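Local coordinates for protein type III effector XopAI (Xanthomonas citri, PDB 6K93) that is a bacterial effector with a mono-ADP-ribosyltransferase fold, whose transferase domain probably binds arginine-containing peptides, at residues Pro86-Asn91 against Glu119-Lys124; Ala126-Trp131 against Glu138-Trp143; Gln217-Thr222 against Glu263-Ser268. All coordinates share one frame; numbering follows the deposited sequence.

In the fold
Along the chain the three contacts follow one another without interleaving. Contacts 1 and 2 lie among the N-terminal helices and contact 3 in the mixed sheet, on opposite sides of the chain's centre. The first two share helix 117-128 and have centres 11 Å apart: the loop 86-91 lies on its earlier turns, while its last turn and the residues beyond it meet helix 136-156. They touch directly, with Lys124 against the ring of Trp143 and Leu87 against Ile128. Contact 3 builds the edge of the sheet from strands 218-224 and 262-268; its nearest atoms are about 22 Å from contact 1 and 21 Å from contact 2, so it touches neither.

Contact 1: residues Pro86-Asn91 against Glu119-Lys124; sequences PLVELN and ERKQFK
Val88 and Lys121 make the central touch where the extended loop 86-91 crosses the outer side of helix 117-128. The valine points toward the helix, with CG1 held between its own backbone N and carbonyl carbon (chi1 66°), and this branch is the one that reaches the lysine. Followed outward from CB, Lys121 first brings CG to 3.7 Å from Val88 CG1. The next atom, CD, comes to 3.6 Å from Val88 CG1 and also brushes Val88 CB. Beyond CD the chain bends, and CE and NZ follow; the meetings with the valine fall on CG and CD, the aliphatic middle of the lysine, and the two side chains cross at about a right angle.

Further along the loop, Leu90 sets CD2 3.3 Å from Gln122 O and 4.0 Å from Gln122 CB, a methyl laid against the helix backbone. At the other end Leu87 CD2 meets Lys124 CE at 4.0 Å; the extended lysine chain runs across the leucine, again nearly perpendicular. A water joins the backbones by donating to Lys121 O at 2.9 Å and accepting a weak bond from Val88 N.

Leu90 continues onto Ala194 and His195 of helix 194-209. Between 86-91 and 119-124 the contact is methyl and methylene packing plus one weak water bridge, and Val88 O adds a direct hydrogen bond to Thr125 OG1, one turn beyond Lys121. Such chemistry implies a surface attachment in which the lysines contribute their hydrocarbon portions to the contact.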
loop_
_atom_site.group_PDB
_atom_site.type_symbol
_atom_site.label_atom_id
_atom_site.label_comp_id
_atom_site.label_asym_id
_atom_site.label_seq_id
_atom_site.Cartn_x
_atom_site.Cartn_y
_atom_site.Cartn_z
ATOM N N PRO A 86 -4.381 25.125 9.202
ATOM C CA PRO A 86 -5.222 24.040 9.731
ATOM C C PRO A 86 -4.624 22.660 9.564
ATOM O O PRO A 86 -5.074 21.734 10.253
ATOM C CB PRO A 86 -6.523 24.187 8.937
ATOM C CG PRO A 86 -6.115 24.854 7.639
ATOM C CD PRO A 86 -4.970 25.775 8.013
ATOM N N LEU A 87 -3.624 22.480 8.705
ATOM C CA LEU A 87 -2.976 21.181 8.575
ATOM C C LEU A 87 -1.740 21.080 9.454
ATOM O O LEU A 87 -0.926 22.006 9.511
ATOM C CB LEU A 87 -2.599 20.922 7.116
ATOM C CG LEU A 87 -3.733 20.870 6.126
ATOM C CD1 LEU A 87 -3.150 20.810 4.718
ATOM C CD2 LEU A 87 -4.656 19.681 6.412
ATOM N N VAL A 88 -1.601 19.946 10.129
ATOM C CA VAL A 88 -0.411 19.714 10.930
ATOM C C VAL A 88 0.776 19.516 9.995
ATOM O O VAL A 88 0.670 18.832 8.973
ATOM C CB VAL A 88 -0.632 18.500 11.849
ATOM C CG1 VAL A 88 -0.770 17.220 11.035
ATOM C CG2 VAL A 88 0.503 18.389 12.861
ATOM N N GLU A 89 1.907 20.146 10.315
ATOM C CA GLU A 89 3.106 20.003 9.492
ATOM C C GLU A 89 3.625 18.574 9.622
ATOM O O GLU A 89 3.535 17.958 10.683
ATOM C CB GLU A 89 4.209 21.012 9.899
ATOM C CG GLU A 89 5.295 21.137 8.797
ATOM C CD GLU A 89 6.399 22.145 9.113
ATOM O OE1 GLU A 89 6.388 22.697 10.222
ATOM O OE2 GLU A 89 7.276 22.370 8.247
ATOM N N LEU A 90 4.118 18.017 8.525
ATOM C CA LEU A 90 4.733 16.700 8.605
ATOM C C LEU A 90 6.093 16.768 9.271
ATOM O O LEU A 90 6.823 17.748 9.145
ATOM C CB LEU A 90 4.910 16.060 7.226
ATOM C CG LEU A 90 3.669 15.842 6.414
ATOM C CD1 LEU A 90 4.095 15.343 5.034
ATOM C CD2 LEU A 90 2.731 14.848 7.094
ATOM N N ASN A 91 6.441 15.684 9.950
ATOM C CA ASN A 91 7.762 15.542 10.551
ATOM C C ASN A 91 8.781 15.270 9.454
ATOM O O ASN A 91 8.773 14.204 8.825
ATOM C CB ASN A 91 7.776 14.419 11.583
ATOM C CG ASN A 91 9.156 14.185 12.172
ATOM O OD1 ASN A 91 10.081 14.980 11.973
ATOM N ND2 ASN A 91 9.306 13.080 12.888
ATOM N N GLU A 119 -1.111 10.017 13.522
ATOM C CA GLU A 119 -0.664 9.547 12.209
ATOM C C GLU A 119 -1.739 9.728 11.146
ATOM O O GLU A 119 -1.420 9.985 9.977
ATOM C CB GLU A 119 -0.230 8.079 12.315
ATOM C CG GLU A 119 1.063 7.954 13.099
ATOM C CD GLU A 119 1.399 6.546 13.583
ATOM O OE1 GLU A 119 0.544 5.664 13.524
ATOM O OE2 GLU A 119 2.560 6.368 14.042
ATOM N N ARG A 120 -3.011 9.556 11.514
ATOM C CA ARG A 120 -4.085 9.782 10.556
ATOM C C ARG A 120 -4.155 11.246 10.143
ATOM O O ARG A 120 -4.424 11.545 8.975
ATOM C CB ARG A 120 -5.403 9.276 11.148
ATOM C CG ARG A 120 -5.310 7.782 11.412
ATOM C CD ARG A 120 -6.647 7.131 11.668
ATOM N NE ARG A 120 -7.333 7.552 12.885
ATOM C CZ ARG A 120 -7.259 6.922 14.051
ATOM N NH1 ARG A 120 -6.482 5.859 14.185
ATOM N NH2 ARG A 120 -7.940 7.381 15.082
ATOM N N LYS A 121 -3.889 12.167 11.079
ATOM C CA LYS A 121 -3.864 13.586 10.740
ATOM C C LYS A 121 -2.644 13.908 9.879
ATOM O O LYS A 121 -2.719 14.742 8.970
ATOM C CB LYS A 121 -3.863 14.427 12.020
ATOM C CG LYS A 121 -4.180 15.897 11.796
ATOM C CD LYS A 121 -3.760 16.723 13.006
ATOM C CE LYS A 121 -4.549 16.352 14.255
ATOM N NZ LYS A 121 -4.392 17.383 15.318
ATOM N N GLN A 122 -1.511 13.249 10.146
ATOM C CA GLN A 122 -0.342 13.393 9.287
ATOM C C GLN A 122 -0.638 12.902 7.886
ATOM O O GLN A 122 -0.238 13.530 6.905
ATOM C CB GLN A 122 0.844 12.641 9.882
ATOM C CG GLN A 122 1.454 13.358 11.077
ATOM C CD GLN A 122 2.248 12.457 11.998
ATOM O OE1 GLN A 122 2.382 11.257 11.785
ATOM N NE2 GLN A 122 2.800 13.060 13.050
ATOM N N PHE A 123 -1.354 11.782 7.769
ATOM C CA PHE A 123 -1.710 11.291 6.444
ATOM C C PHE A 123 -2.632 12.288 5.725
ATOM O O PHE A 123 -2.471 12.560 4.527
ATOM C CB PHE A 123 -2.357 9.901 6.563
ATOM C CG PHE A 123 -3.057 9.452 5.319
ATOM C CD1 PHE A 123 -2.380 9.411 4.113
ATOM C CD2 PHE A 123 -4.390 9.075 5.345
ATOM C CE1 PHE A 123 -3.015 9.035 2.956
ATOM C CE2 PHE A 123 -5.031 8.688 4.186
ATOM C CZ PHE A 123 -4.355 8.666 2.989
ATOM N N LYS A 124 -3.565 12.895 6.448
ATOM C CA LYS A 124 -4.393 13.949 5.859
ATOM C C LYS A 124 -3.520 15.057 5.269
ATOM O O LYS A 124 -3.725 15.481 4.126
ATOM C CB LYS A 124 -5.362 14.522 6.905
ATOM C CG LYS A 124 -6.169 15.705 6.401
ATOM C CD LYS A 124 -7.119 16.240 7.429
ATOM C CE LYS A 124 -7.940 17.353 6.819
ATOM N NZ LYS A 124 -8.940 17.893 7.771
HETATM O O HOH W 1 -3.659 17.517 9.026
#

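Contact 2: residues Ala126-Trp131 against Glu138-Trp143; sequences ALITLW and ERQQRW
In the helix-loop-helix connection between 117-128 and 136-156, Arg139 of the second helix bonds the carbonyl of Leu127 at the end of the first, its side chain fitting between that end and the indole of Trp131. Its guanidinium grips a single backbone oxygen side-on: NE donates to Leu127 O at 2.8 Å and NH2 to the same atom at 3.0 Å, with the acceptor almost exactly in the guanidinium plane. A bend at chi3 (63°) turns the end of the arginine toward that carbonyl. Trp131 stacks on one face of the guanidinium, the two planes 28° apart. Arg139 CZ lies 3.9 Å from the centroid of the five-membered ring of Trp131, a cation-pi contact, and Arg139 CD adds a CH-pi contact over the same ring. Asp178 forms a salt bridge to NH2, so the buried charge has an anionic partner as well as the carbonyl and the indole.

Beyond the arginine, toward Trp143, the interface is apolar. Leu127 CD2 reaches the edge of the Trp143 ring at CE3, and Ile128 lays CD1 against Trp143 CB. That indole also meets Phe123, extending the packing back along helix 117-128. At the exposed end, Glu138 OE1 comes to 4.0 Å from Trp131 CZ3, with the carboxylate and ring planes 81° apart.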
loop_
_atom_site.group_PDB
_atom_site.type_symbol
_atom_site.label_atom_id
_atom_site.label_comp_id
_atom_site.label_asym_id
_atom_site.label_seq_id
_atom_site.Cartn_x
_atom_site.Cartn_y
_atom_site.Cartn_z
ATOM N N ALA A 126 -0.375 14.819 4.348
ATOM C CA ALA A 126 0.388 14.280 3.229
ATOM C C ALA A 126 -0.444 14.241 1.962
ATOM O O ALA A 126 0.038 14.601 0.883
ATOM C CB ALA A 126 0.911 12.883 3.565
ATOM N N LEU A 127 -1.684 13.769 2.064
ATOM C CA LEU A 127 -2.511 13.670 0.873
ATOM C C LEU A 127 -2.853 15.051 0.328
ATOM O O LEU A 127 -2.718 15.299 -0.873
ATOM C CB LEU A 127 -3.776 12.872 1.168
ATOM C CG LEU A 127 -4.562 12.480 -0.091
ATOM C CD1 LEU A 127 -5.240 11.125 0.075
ATOM C CD2 LEU A 127 -5.604 13.559 -0.420
ATOM N N ILE A 128 -3.276 15.970 1.198
ATOM C CA ILE A 128 -3.728 17.267 0.714
ATOM C C ILE A 128 -2.574 18.074 0.123
ATOM O O ILE A 128 -2.778 18.827 -0.843
ATOM C CB ILE A 128 -4.472 18.001 1.847
ATOM C CG1 ILE A 128 -5.784 17.273 2.119
ATOM C CG2 ILE A 128 -4.693 19.471 1.480
ATOM C CD1 ILE A 128 -6.536 17.739 3.327
ATOM N N THR A 129 -1.358 17.912 0.647
ATOM C CA THR A 129 -0.209 18.693 0.188
ATOM C C THR A 129 0.624 17.980 -0.877
ATOM O O THR A 129 1.678 18.498 -1.271
ATOM C CB THR A 129 0.710 19.039 1.372
ATOM O OG1 THR A 129 1.314 17.852 1.890
ATOM C CG2 THR A 129 -0.035 19.771 2.458
ATOM N N LEU A 130 0.201 16.801 -1.335
ATOM C CA LEU A 130 1.068 15.963 -2.152
ATOM C C LEU A 130 1.468 16.629 -3.460
ATOM O O LEU A 130 2.561 16.369 -3.983
ATOM C CB LEU A 130 0.363 14.646 -2.441
ATOM C CG LEU A 130 1.222 13.554 -3.093
ATOM C CD1 LEU A 130 2.330 13.154 -2.142
ATOM C CD2 LEU A 130 0.371 12.379 -3.461
ATOM N N TRP A 131 0.605 17.474 -4.004
ATOM C CA TRP A 131 0.839 18.101 -5.296
ATOM C C TRP A 131 1.378 19.520 -5.181
ATOM O O TRP A 131 1.502 20.215 -6.198
ATOM C CB TRP A 131 -0.458 18.121 -6.097
ATOM C CG TRP A 131 -0.889 16.807 -6.623
ATOM C CD1 TRP A 131 -0.435 15.578 -6.254
ATOM C CD2 TRP A 131 -1.876 16.591 -7.631
ATOM N NE1 TRP A 131 -1.077 14.601 -6.980
ATOM C CE2 TRP A 131 -1.973 15.200 -7.827
ATOM C CE3 TRP A 131 -2.691 17.441 -8.387
ATOM C CZ2 TRP A 131 -2.848 14.641 -8.755
ATOM C CZ3 TRP A 131 -3.557 16.884 -9.302
ATOM C CH2 TRP A 131 -3.630 15.496 -9.477
ATOM N N GLU A 138 -8.192 22.174 -3.904
ATOM C CA GLU A 138 -8.818 21.087 -4.661
ATOM C C GLU A 138 -8.680 19.768 -3.921
ATOM O O GLU A 138 -9.647 18.998 -3.828
ATOM C CB GLU A 138 -8.178 21.010 -6.063
ATOM C CG GLU A 138 -8.387 19.728 -6.841
ATOM C CD GLU A 138 -7.482 19.651 -8.076
ATOM O OE1 GLU A 138 -7.125 18.530 -8.486
ATOM O OE2 GLU A 138 -7.137 20.712 -8.637
ATOM N N ARG A 139 -7.482 19.496 -3.380
ATOM C CA ARG A 139 -7.233 18.217 -2.727
ATOM C C ARG A 139 -7.896 18.133 -1.364
ATOM O O ARG A 139 -8.242 17.031 -0.902
ATOM C CB ARG A 139 -5.745 17.975 -2.665
ATOM C CG ARG A 139 -5.203 17.742 -4.078
ATOM C CD ARG A 139 -3.755 17.314 -4.142
ATOM N NE ARG A 139 -3.486 16.030 -3.502
ATOM C CZ ARG A 139 -3.592 14.838 -4.078
ATOM N NH1 ARG A 139 -3.979 14.730 -5.343
ATOM N NH2 ARG A 139 -3.307 13.751 -3.374
ATOM N N GLN A 140 -8.130 19.271 -0.718
ATOM C CA GLN A 140 -8.955 19.270 0.484
ATOM C C GLN A 140 -10.372 18.819 0.173
ATOM O O GLN A 140 -10.969 18.054 0.930
ATOM C CB GLN A 140 -8.979 20.668 1.103
ATOM C CG GLN A 140 -9.904 20.784 2.254
ATOM C CD GLN A 140 -9.390 21.766 3.266
ATOM O OE1 GLN A 140 -9.926 22.860 3.402
ATOM N NE2 GLN A 140 -8.310 21.393 3.962
ATOM N N GLN A 141 -10.938 19.302 -0.930
ATOM C CA GLN A 141 -12.272 18.863 -1.323
ATOM C C GLN A 141 -12.275 17.375 -1.624
ATOM O O GLN A 141 -13.198 16.650 -1.219
ATOM C CB GLN A 141 -12.745 19.659 -2.533
ATOM C CG GLN A 141 -13.084 21.100 -2.198
ATOM C CD GLN A 141 -14.076 21.204 -1.058
ATOM O OE1 GLN A 141 -15.167 20.636 -1.122
ATOM N NE2 GLN A 141 -13.693 21.900 0.007
ATOM N N ARG A 142 -11.234 16.899 -2.313
ATOM C CA ARG A 142 -11.119 15.472 -2.602
ATOM C C ARG A 142 -11.055 14.659 -1.307
ATOM O O ARG A 142 -11.756 13.653 -1.149
ATOM C CB ARG A 142 -9.883 15.219 -3.453
ATOM C CG ARG A 142 -9.692 13.755 -3.774
ATOM C CD ARG A 142 -8.611 13.493 -4.811
ATOM N NE ARG A 142 -9.089 12.518 -5.790
ATOM C CZ ARG A 142 -8.307 11.784 -6.578
ATOM N NH1 ARG A 142 -8.859 10.911 -7.408
ATOM N NH2 ARG A 142 -6.984 11.848 -6.472
ATOM N N TRP A 143 -10.224 15.102 -0.358
ATOM C CA TRP A 143 -10.104 14.459 0.950
ATOM C C TRP A 143 -11.466 14.390 1.638
ATOM O O TRP A 143 -11.893 13.327 2.100
ATOM C CB TRP A 143 -9.074 15.230 1.832
ATOM C CG TRP A 143 -9.071 14.718 3.237
ATOM C CD1 TRP A 143 -9.814 15.199 4.286
ATOM C CD2 TRP A 143 -8.309 13.632 3.760
ATOM N NE1 TRP A 143 -9.594 14.449 5.413
ATOM C CE2 TRP A 143 -8.656 13.491 5.117
ATOM C CE3 TRP A 143 -7.364 12.768 3.219
ATOM C CZ2 TRP A 143 -8.100 12.499 5.923
ATOM C CZ3 TRP A 143 -6.797 11.802 4.035
ATOM C CH2 TRP A 143 -7.165 11.680 5.357
#

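Contact 3: residues Gln217-Thr222 against Glu263-Ser268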
loop_
_atom_site.group_PDB
_atom_site.type_symbol
_atom_site.label_atom_id
_atom_site.label_comp_id
_atom_site.label_asym_id
_atom_site.label_seq_id
_atom_site.Cartn_x
_atom_site.Cartn_y
_atom_site.Cartn_z
ATOM N N GLN A 217 -8.178 -16.022 -0.598
ATOM C CA GLN A 217 -7.469 -17.286 -0.658
ATOM C C GLN A 217 -7.509 -17.757 -2.104
ATOM O O GLN A 217 -8.558 -18.169 -2.607
ATOM C CB GLN A 217 -8.082 -18.323 0.267
ATOM C CG GLN A 217 -7.875 -17.988 1.714
ATOM C CD GLN A 217 -9.013 -17.170 2.244
ATOM O OE1 GLN A 217 -10.174 -17.424 1.928
ATOM N NE2 GLN A 217 -8.692 -16.166 3.045
ATOM N N GLY A 218 -6.372 -17.704 -2.766
ATOM C CA GLY A 218 -6.296 -18.064 -4.168
ATOM C C GLY A 218 -5.034 -17.484 -4.756
ATOM O O GLY A 218 -4.265 -16.810 -4.077
ATOM N N THR A 219 -4.830 -17.763 -6.032
ATOM C CA THR A 219 -3.665 -17.290 -6.758
ATOM C C THR A 219 -3.977 -15.915 -7.326
ATOM O O THR A 219 -5.007 -15.728 -7.980
ATOM C CB THR A 219 -3.313 -18.260 -7.879
ATOM O OG1 THR A 219 -3.106 -19.572 -7.339
ATOM C CG2 THR A 219 -2.084 -17.803 -8.621
ATOM N N VAL A 220 -3.079 -14.955 -7.089
ATOM C CA VAL A 220 -3.275 -13.597 -7.580
ATOM C C VAL A 220 -2.124 -13.235 -8.519
ATOM O O VAL A 220 -1.016 -13.763 -8.408
ATOM C CB VAL A 220 -3.436 -12.554 -6.445
ATOM C CG1 VAL A 220 -4.701 -12.842 -5.635
ATOM C CG2 VAL A 220 -2.211 -12.527 -5.518
ATOM N N PHE A 221 -2.406 -12.325 -9.455
ATOM C CA PHE A 221 -1.569 -12.103 -10.620
ATOM C C PHE A 221 -1.053 -10.673 -10.638
ATOM O O PHE A 221 -1.804 -9.729 -10.379
ATOM C CB PHE A 221 -2.386 -12.426 -11.892
ATOM C CG PHE A 221 -2.965 -13.808 -11.880
ATOM C CD1 PHE A 221 -2.202 -14.877 -12.254
ATOM C CD2 PHE A 221 -4.254 -14.011 -11.414
ATOM C CE1 PHE A 221 -2.739 -16.165 -12.184
ATOM C CE2 PHE A 221 -4.790 -15.296 -11.358
ATOM C CZ PHE A 221 -4.014 -16.338 -11.728
ATOM N N THR A 222 0.226 -10.541 -10.972
ATOM C CA THR A 222 0.895 -9.259 -11.048
ATOM C C THR A 222 1.809 -9.217 -12.261
ATOM O O THR A 222 2.437 -10.210 -12.623
ATOM C CB THR A 222 1.760 -9.028 -9.789
ATOM O OG1 THR A 222 0.977 -9.190 -8.619
ATOM C CG2 THR A 222 2.413 -7.633 -9.788
ATOM N N GLU A 263 6.398 -11.150 -14.346
ATOM C CA GLU A 263 5.070 -11.560 -13.911
ATOM C C GLU A 263 5.193 -12.357 -12.630
ATOM O O GLU A 263 6.212 -13.004 -12.385
ATOM C CB GLU A 263 4.345 -12.413 -14.943
ATOM C CG GLU A 263 3.960 -11.630 -16.173
ATOM C CD GLU A 263 3.373 -12.492 -17.282
ATOM O OE1 GLU A 263 3.310 -13.742 -17.147
ATOM O OE2 GLU A 263 2.952 -11.906 -18.303
ATOM N N TRP A 264 4.133 -12.333 -11.824
ATOM C CA TRP A 264 4.061 -13.179 -10.654
ATOM C C TRP A 264 2.741 -13.935 -10.620
ATOM O O TRP A 264 1.700 -13.402 -10.998
ATOM C CB TRP A 264 4.100 -12.407 -9.346
ATOM C CG TRP A 264 5.277 -11.643 -8.890
ATOM C CD1 TRP A 264 6.013 -11.940 -7.793
ATOM C CD2 TRP A 264 5.765 -10.378 -9.377
ATOM N NE1 TRP A 264 6.960 -10.966 -7.571
ATOM C CE2 TRP A 264 6.832 -10.000 -8.531
ATOM C CE3 TRP A 264 5.420 -9.539 -10.440
ATOM C CZ2 TRP A 264 7.557 -8.816 -8.713
ATOM C CZ3 TRP A 264 6.157 -8.374 -10.636
ATOM C CH2 TRP A 264 7.201 -8.021 -9.774
ATOM N N GLU A 265 2.791 -15.147 -10.082
ATOM C CA GLU A 265 1.624 -15.874 -9.606
ATOM C C GLU A 265 1.849 -16.096 -8.127
ATOM O O GLU A 265 2.768 -16.829 -7.761
ATOM C CB GLU A 265 1.434 -17.216 -10.312
ATOM C CG GLU A 265 1.079 -17.104 -11.766
ATOM C CD GLU A 265 0.585 -18.455 -12.378
ATOM O OE1 GLU A 265 0.629 -18.541 -13.583
ATOM O OE2 GLU A 265 0.214 -19.334 -11.606
ATOM N N SER A 266 1.081 -15.423 -7.281
ATOM C CA SER A 266 1.268 -15.483 -5.834
ATOM C C SER A 266 0.055 -16.102 -5.157
ATOM O O SER A 266 -1.085 -15.647 -5.344
ATOM C CB SER A 266 1.496 -14.102 -5.226
ATOM O OG SER A 266 2.526 -13.367 -5.880
ATOM N N ASN A 267 0.304 -17.117 -4.339
ATOM C CA ASN A 267 -0.778 -17.710 -3.570
ATOM C C ASN A 267 -1.028 -16.868 -2.342
ATOM O O ASN A 267 -0.152 -16.726 -1.493
ATOM C CB ASN A 267 -0.445 -19.149 -3.197
ATOM C CG ASN A 267 -0.448 -20.050 -4.394
ATOM O OD1 ASN A 267 -1.466 -20.193 -5.068
ATOM N ND2 ASN A 267 0.701 -20.624 -4.699
ATOM N N SER A 268 -2.218 -16.303 -2.266
ATOM C CA SER A 268 -2.610 -15.454 -1.157
ATOM C C SER A 268 -3.344 -16.263 -0.106
ATOM O O SER A 268 -4.141 -17.150 -0.433
ATOM C CB SER A 268 -3.519 -14.332 -1.656
ATOM O OG SER A 268 -4.013 -13.549 -0.603
HETATM O O HOH W 2 1.010 -11.837 -7.608
#
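Gln217 CA approaches Ser268 O in a CA-H...O contact at the start of an antiparallel pairing between strands 218-224 and 262-268, in the mixed sheet of the mono-ADP-ribosyltransferase fold. The side-chain amide of Gln217 turns to Thr269 O just beyond the partner strand. Gly218 and Ser268 form the first hydrogen-bonded pair: Ser268 N to Gly218 O is 2.8 Å, whereas Gly218 N to Ser268 O is 3.3 Å.

Thr219 stands opposite Asn267 in a non-hydrogen-bonded pair whose CA atoms are 4.3 Å apart. The two side chains lie alongside each other, and Thr219 OG1 donates to Asn267 OD1 at 2.9 Å, tilted from the carbonyl plane. The threonine's methyl, CG2, leans instead on Glu265 CB. Val220 then pairs with Ser266 through two bonds; Ser266 N to Val220 O is nearly straight, at 178°. On the other face from Thr219, Val220 CG2 rests near Ser266 CB.

Phe221 shares the face of Thr219 and Glu265. Its CE1 lies 4.0 Å from Glu265 CG, ring and glutamate side by side, while the carboxylate continues to Lys309 in a salt bridge. Thr222, the last residue of the segment, pairs with Trp264 through two backbone bonds. Its methyl CG2 reaches Trp264 CE3 at 3.6 Å. A water donates to Thr222 OG1 and Val220 O and bonds Ser266 OG; these hydroxyls also bond Ala248 O and Gln312 NE2, respectively.

Strand 218-224 is one of the sheet's two edge strands, and strand 262-268 passes the pairing on to strand 308-315. The face carrying Val220, Thr222 and Ser266 packs on strand 247-250 of the second sheet, where Phe221 also bonds Ser250 through the backbone, and Val220 and Ser268 touch strand 285-288.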